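Local coordinates for protein pyoverdine synthetase F (Pseudomonas aeruginosa PAO1, PDB 6CUL) that belongs to the pyoverdine synthetase F proteins and has an alpha/beta fold built on a central mixed sheet, at residues Tyr26-Leu40 with Arg252-His265. Numbering follows the deposited sequence.
Sequences YKGEQRYMKSVLESL and RWNNFNNSLFPALH
Trp253 and Met33 both carry CG anti to the backbone N (chi1 -165° and -172°), and their side chains run antiparallel alongside each other. The indole meets Tyr32 O with its edge: NE1 donates to it at 3.1 Å, from above the carbonyl plane. Arg31 CB lies over one indole face, a CH-pi contact 3.7 Å from the centroid of the five-membered ring. Asn257 ND2 lies over the opposite face and bonds to Trp253 O. Turns at chi2 and chi3 bring the end of Met33, a selenomethionine, back to the helix: its selenium lies obliquely beside Trp253 and Phe256, and CE reaches Arg252. A water bridges Asn257 ND2 and Lys34 O. Val36 is a knob in a hole formed by Phe256, Leu260, Phe261 and Leu264; its CG2 is 3.6 Å from Leu260 CD2. Ser39 CB sits almost squarely over the Phe261 ring, 3.5 Å from its centroid. Ser35 OG caps helix 36-46 by accepting from Glu38 N. Segments 36-40 and 252-265 cross at -58°. The hairpin 23-32, with its type I' turn at Tyr26-Glu29, and helix 36-46 both pack on helix 248-271. Val36 and Leu40 also touch strand 6-9, Leu260 and Leu264 strand 216-223 of the same sheet.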
# COMPACT_ATOMS: atom_id res chain seq x y z
N TYR A 26 14.86 15.60 0.57
CA TYR A 26 14.25 15.70 1.88
C TYR A 26 15.12 16.59 2.73
O TYR A 26 16.30 16.57 2.55
CB TYR A 26 14.24 14.29 2.48
CG TYR A 26 13.76 14.20 3.87
CD1 TYR A 26 12.42 14.08 4.15
CD2 TYR A 26 14.63 14.25 4.90
CE1 TYR A 26 11.98 14.05 5.42
CE2 TYR A 26 14.19 14.22 6.16
CZ TYR A 26 12.86 14.12 6.41
OH TYR A 26 12.47 14.05 7.66
N LYS A 27 14.54 17.51 3.50
CA LYS A 27 15.31 18.33 4.43
C LYS A 27 16.53 19.04 3.82
O LYS A 27 17.56 19.19 4.48
CB LYS A 27 15.91 17.38 5.41
CG LYS A 27 15.32 17.34 6.75
CD LYS A 27 16.08 16.29 7.54
CE LYS A 27 17.21 16.86 8.35
NZ LYS A 27 17.93 15.71 8.90
N GLY A 28 16.45 19.50 2.60
CA GLY A 28 17.61 20.07 1.98
C GLY A 28 18.58 19.07 1.37
O GLY A 28 19.52 19.47 0.76
N GLU A 29 18.43 17.77 1.57
CA GLU A 29 19.26 16.80 0.86
C GLU A 29 18.50 15.65 0.30
O GLU A 29 17.62 15.93 -0.35
CB GLU A 29 20.54 16.43 1.54
CG GLU A 29 21.67 16.85 0.62
CD GLU A 29 21.32 16.66 -0.84
OE1 GLU A 29 21.45 15.55 -1.34
OE2 GLU A 29 20.93 17.61 -1.50
N GLN A 30 18.83 14.39 0.54
CA GLN A 30 18.04 13.31 -0.06
C GLN A 30 17.75 12.11 0.81
O GLN A 30 18.45 11.88 1.75
CB GLN A 30 18.73 12.88 -1.33
CG GLN A 30 18.09 13.51 -2.53
CD GLN A 30 18.57 12.92 -3.80
OE1 GLN A 30 19.74 12.54 -3.94
NE2 GLN A 30 17.66 12.78 -4.74
N ARG A 31 16.70 11.35 0.52
CA ARG A 31 16.38 10.25 1.35
C ARG A 31 15.93 9.19 0.34
O ARG A 31 15.31 9.46 -0.63
CB ARG A 31 15.19 10.62 2.24
CG ARG A 31 15.33 10.46 3.73
CD ARG A 31 16.35 11.40 4.30
NE ARG A 31 16.44 11.52 5.74
CZ ARG A 31 17.29 12.34 6.32
NH1 ARG A 31 18.04 13.11 5.61
NH2 ARG A 31 17.40 12.40 7.61
N TYR A 32 16.21 7.96 0.61
CA TYR A 32 15.78 6.88 -0.24
C TYR A 32 14.35 6.49 0.08
O TYR A 32 14.05 6.14 1.16
CB TYR A 32 16.72 5.69 -0.07
CG TYR A 32 16.29 4.45 -0.75
CD1 TYR A 32 16.52 4.24 -2.09
CD2 TYR A 32 15.65 3.50 -0.07
CE1 TYR A 32 16.12 3.12 -2.70
CE2 TYR A 32 15.25 2.38 -0.66
CZ TYR A 32 15.50 2.19 -1.98
OH TYR A 32 15.03 1.04 -2.46
N MSE A 33 13.46 6.56 -0.89
CA MSE A 33 12.05 6.27 -0.67
C MSE A 33 11.84 4.80 -0.72
O MSE A 33 11.56 4.26 -1.75
CB MSE A 33 11.18 6.91 -1.73
CG MSE A 33 9.68 6.87 -1.54
SE MSE A 33 8.99 7.56 0.11
CE MSE A 33 8.69 9.35 -0.39
N LYS A 34 12.04 4.15 0.41
CA LYS A 34 11.95 2.74 0.52
C LYS A 34 10.51 2.34 0.42
O LYS A 34 9.69 3.04 0.88
CB LYS A 34 12.51 2.32 1.86
CG LYS A 34 12.66 0.85 2.11
CD LYS A 34 12.90 0.58 3.55
CE LYS A 34 14.35 0.72 3.96
NZ LYS A 34 14.67 0.40 5.36
N SER A 35 10.25 1.23 -0.22
CA SER A 35 8.93 0.72 -0.31
C SER A 35 8.45 0.02 0.92
O SER A 35 9.18 -0.30 1.78
CB SER A 35 8.80 -0.19 -1.48
OG SER A 35 9.38 -1.39 -1.27
N VAL A 36 7.16 -0.14 0.99
CA VAL A 36 6.55 -0.88 2.05
C VAL A 36 7.00 -2.33 2.04
O VAL A 36 7.19 -2.87 3.06
CB VAL A 36 5.06 -0.82 1.97
CG1 VAL A 36 4.44 -1.68 3.02
CG2 VAL A 36 4.60 0.58 2.15
N LEU A 37 7.12 -2.94 0.88
CA LEU A 37 7.61 -4.28 0.76
C LEU A 37 9.07 -4.40 1.17
O LEU A 37 9.42 -5.31 1.81
CB LEU A 37 7.40 -4.79 -0.65
CG LEU A 37 7.68 -6.25 -0.95
CD1 LEU A 37 6.70 -7.10 -0.24
CD2 LEU A 37 7.70 -6.59 -2.42
N GLU A 38 9.89 -3.46 0.81
CA GLU A 38 11.28 -3.51 1.22
C GLU A 38 11.41 -3.46 2.73
O GLU A 38 12.22 -4.13 3.25
CB GLU A 38 12.12 -2.43 0.59
CG GLU A 38 13.57 -2.69 0.77
CD GLU A 38 14.44 -1.87 -0.10
OE1 GLU A 38 13.95 -0.97 -0.69
OE2 GLU A 38 15.61 -2.12 -0.21
N SER A 39 10.61 -2.65 3.37
CA SER A 39 10.64 -2.63 4.76
C SER A 39 10.22 -3.96 5.36
O SER A 39 10.81 -4.34 6.29
CB SER A 39 9.85 -1.47 5.35
OG SER A 39 10.43 -1.13 6.52
N LEU A 40 9.19 -4.59 4.84
CA LEU A 40 8.70 -5.89 5.25
C LEU A 40 9.69 -7.00 4.99
O LEU A 40 9.79 -7.87 5.74
CB LEU A 40 7.36 -6.19 4.61
CG LEU A 40 6.54 -7.34 5.02
CD1 LEU A 40 6.23 -7.23 6.47
CD2 LEU A 40 5.26 -7.39 4.25
N ARG A 252 5.35 11.84 3.21
CA ARG A 252 5.24 10.46 2.87
C ARG A 252 6.34 9.65 3.46
O ARG A 252 6.08 8.68 4.01
CB ARG A 252 5.30 10.24 1.35
CG ARG A 252 4.06 10.62 0.58
CD ARG A 252 3.94 10.02 -0.83
NE ARG A 252 5.13 9.82 -1.56
CZ ARG A 252 5.38 10.36 -2.72
NH1 ARG A 252 4.53 11.12 -3.30
NH2 ARG A 252 6.49 10.10 -3.29
N TRP A 253 7.56 10.11 3.30
CA TRP A 253 8.70 9.44 3.86
C TRP A 253 8.56 9.40 5.38
O TRP A 253 8.55 8.39 5.90
CB TRP A 253 9.98 10.17 3.42
CG TRP A 253 11.26 9.44 3.59
CD1 TRP A 253 11.90 8.70 2.68
CD2 TRP A 253 12.04 9.39 4.76
NE1 TRP A 253 13.00 8.19 3.19
CE2 TRP A 253 13.12 8.60 4.48
CE3 TRP A 253 11.92 9.94 6.02
CZ2 TRP A 253 14.08 8.33 5.43
CZ3 TRP A 253 12.83 9.67 6.93
CH2 TRP A 253 13.91 8.87 6.65
N ASN A 254 8.32 10.48 6.04
CA ASN A 254 8.21 10.39 7.45
C ASN A 254 7.09 9.48 7.98
O ASN A 254 7.29 8.78 8.92
CB ASN A 254 8.04 11.75 7.98
CG ASN A 254 9.30 12.54 7.91
OD1 ASN A 254 10.32 12.04 7.63
ND2 ASN A 254 9.19 13.77 8.18
N ASN A 255 5.91 9.53 7.42
CA ASN A 255 4.88 8.63 7.83
C ASN A 255 5.27 7.19 7.49
O ASN A 255 4.98 6.33 8.23
CB ASN A 255 3.54 9.02 7.29
CG ASN A 255 2.43 8.50 8.14
OD1 ASN A 255 2.47 8.59 9.33
ND2 ASN A 255 1.45 7.93 7.52
N PHE A 256 5.89 6.96 6.35
CA PHE A 256 6.36 5.65 6.01
C PHE A 256 7.39 5.26 7.01
O PHE A 256 7.35 4.18 7.43
CB PHE A 256 7.15 5.61 4.74
CG PHE A 256 6.41 5.17 3.55
CD1 PHE A 256 5.08 5.26 3.46
CD2 PHE A 256 7.11 4.76 2.42
CE1 PHE A 256 4.44 4.90 2.30
CE2 PHE A 256 6.50 4.41 1.29
CZ PHE A 256 5.17 4.47 1.22
N ASN A 257 8.36 6.12 7.34
CA ASN A 257 9.37 5.82 8.34
C ASN A 257 8.96 6.01 9.85
O ASN A 257 9.41 5.29 10.66
CB ASN A 257 10.73 6.42 7.91
CG ASN A 257 11.25 5.89 6.52
OD1 ASN A 257 12.12 5.08 6.44
ND2 ASN A 257 10.74 6.38 5.49
N ASN A 258 8.15 7.00 10.19
CA ASN A 258 7.70 7.20 11.58
C ASN A 258 6.53 6.36 12.06
O ASN A 258 6.48 6.00 13.16
CB ASN A 258 7.39 8.66 11.88
CG ASN A 258 8.49 9.36 12.64
OD1 ASN A 258 9.54 8.83 12.84
ND2 ASN A 258 8.23 10.57 13.06
N SER A 259 5.57 6.12 11.23
CA SER A 259 4.47 5.35 11.60
C SER A 259 4.05 4.14 10.81
O SER A 259 3.48 3.32 11.34
CB SER A 259 3.30 6.31 11.70
OG SER A 259 2.26 5.75 12.37
N LEU A 260 4.25 4.14 9.51
CA LEU A 260 3.82 3.06 8.64
C LEU A 260 4.56 1.75 8.67
O LEU A 260 3.96 0.74 8.70
CB LEU A 260 3.69 3.56 7.20
CG LEU A 260 2.93 2.65 6.25
CD1 LEU A 260 1.95 3.44 5.41
CD2 LEU A 260 3.81 1.79 5.40
N PHE A 261 5.85 1.77 8.63
CA PHE A 261 6.54 0.56 8.71
C PHE A 261 6.25 -0.08 10.09
O PHE A 261 5.98 -1.22 10.18
CB PHE A 261 8.02 0.74 8.32
CG PHE A 261 8.23 1.21 6.93
CD1 PHE A 261 7.28 1.01 5.98
CD2 PHE A 261 9.33 1.88 6.58
CE1 PHE A 261 7.44 1.43 4.73
CE2 PHE A 261 9.50 2.32 5.32
CZ PHE A 261 8.56 2.08 4.38
N PRO A 262 6.26 0.72 11.15
CA PRO A 262 5.96 0.17 12.46
C PRO A 262 4.57 -0.40 12.59
O PRO A 262 4.43 -1.46 13.13
CB PRO A 262 6.17 1.34 13.39
CG PRO A 262 7.01 2.27 12.65
CD PRO A 262 6.65 2.13 11.23
N ALA A 263 3.59 0.27 12.09
CA ALA A 263 2.29 -0.27 12.21
C ALA A 263 2.16 -1.58 11.48
O ALA A 263 1.57 -2.45 11.98
CB ALA A 263 1.24 0.73 11.76
N LEU A 264 2.68 -1.70 10.28
CA LEU A 264 2.56 -2.91 9.61
C LEU A 264 3.27 -4.04 10.34
O LEU A 264 2.74 -5.07 10.41
CB LEU A 264 3.04 -2.79 8.18
CG LEU A 264 3.39 -4.03 7.40
CD1 LEU A 264 2.20 -4.86 7.05
CD2 LEU A 264 4.25 -3.65 6.25
N HIS A 265 4.47 -3.85 10.82
CA HIS A 265 5.13 -4.89 11.57
C HIS A 265 4.50 -5.22 12.94
O HIS A 265 4.23 -6.32 13.21
CB HIS A 265 6.59 -4.60 11.72
CG HIS A 265 7.25 -4.10 10.47
ND1 HIS A 265 8.46 -3.46 10.48
CD2 HIS A 265 6.81 -4.05 9.20
CE1 HIS A 265 8.74 -3.07 9.27
NE2 HIS A 265 7.76 -3.41 8.48
O HOH W 1 10.80 5.38 2.86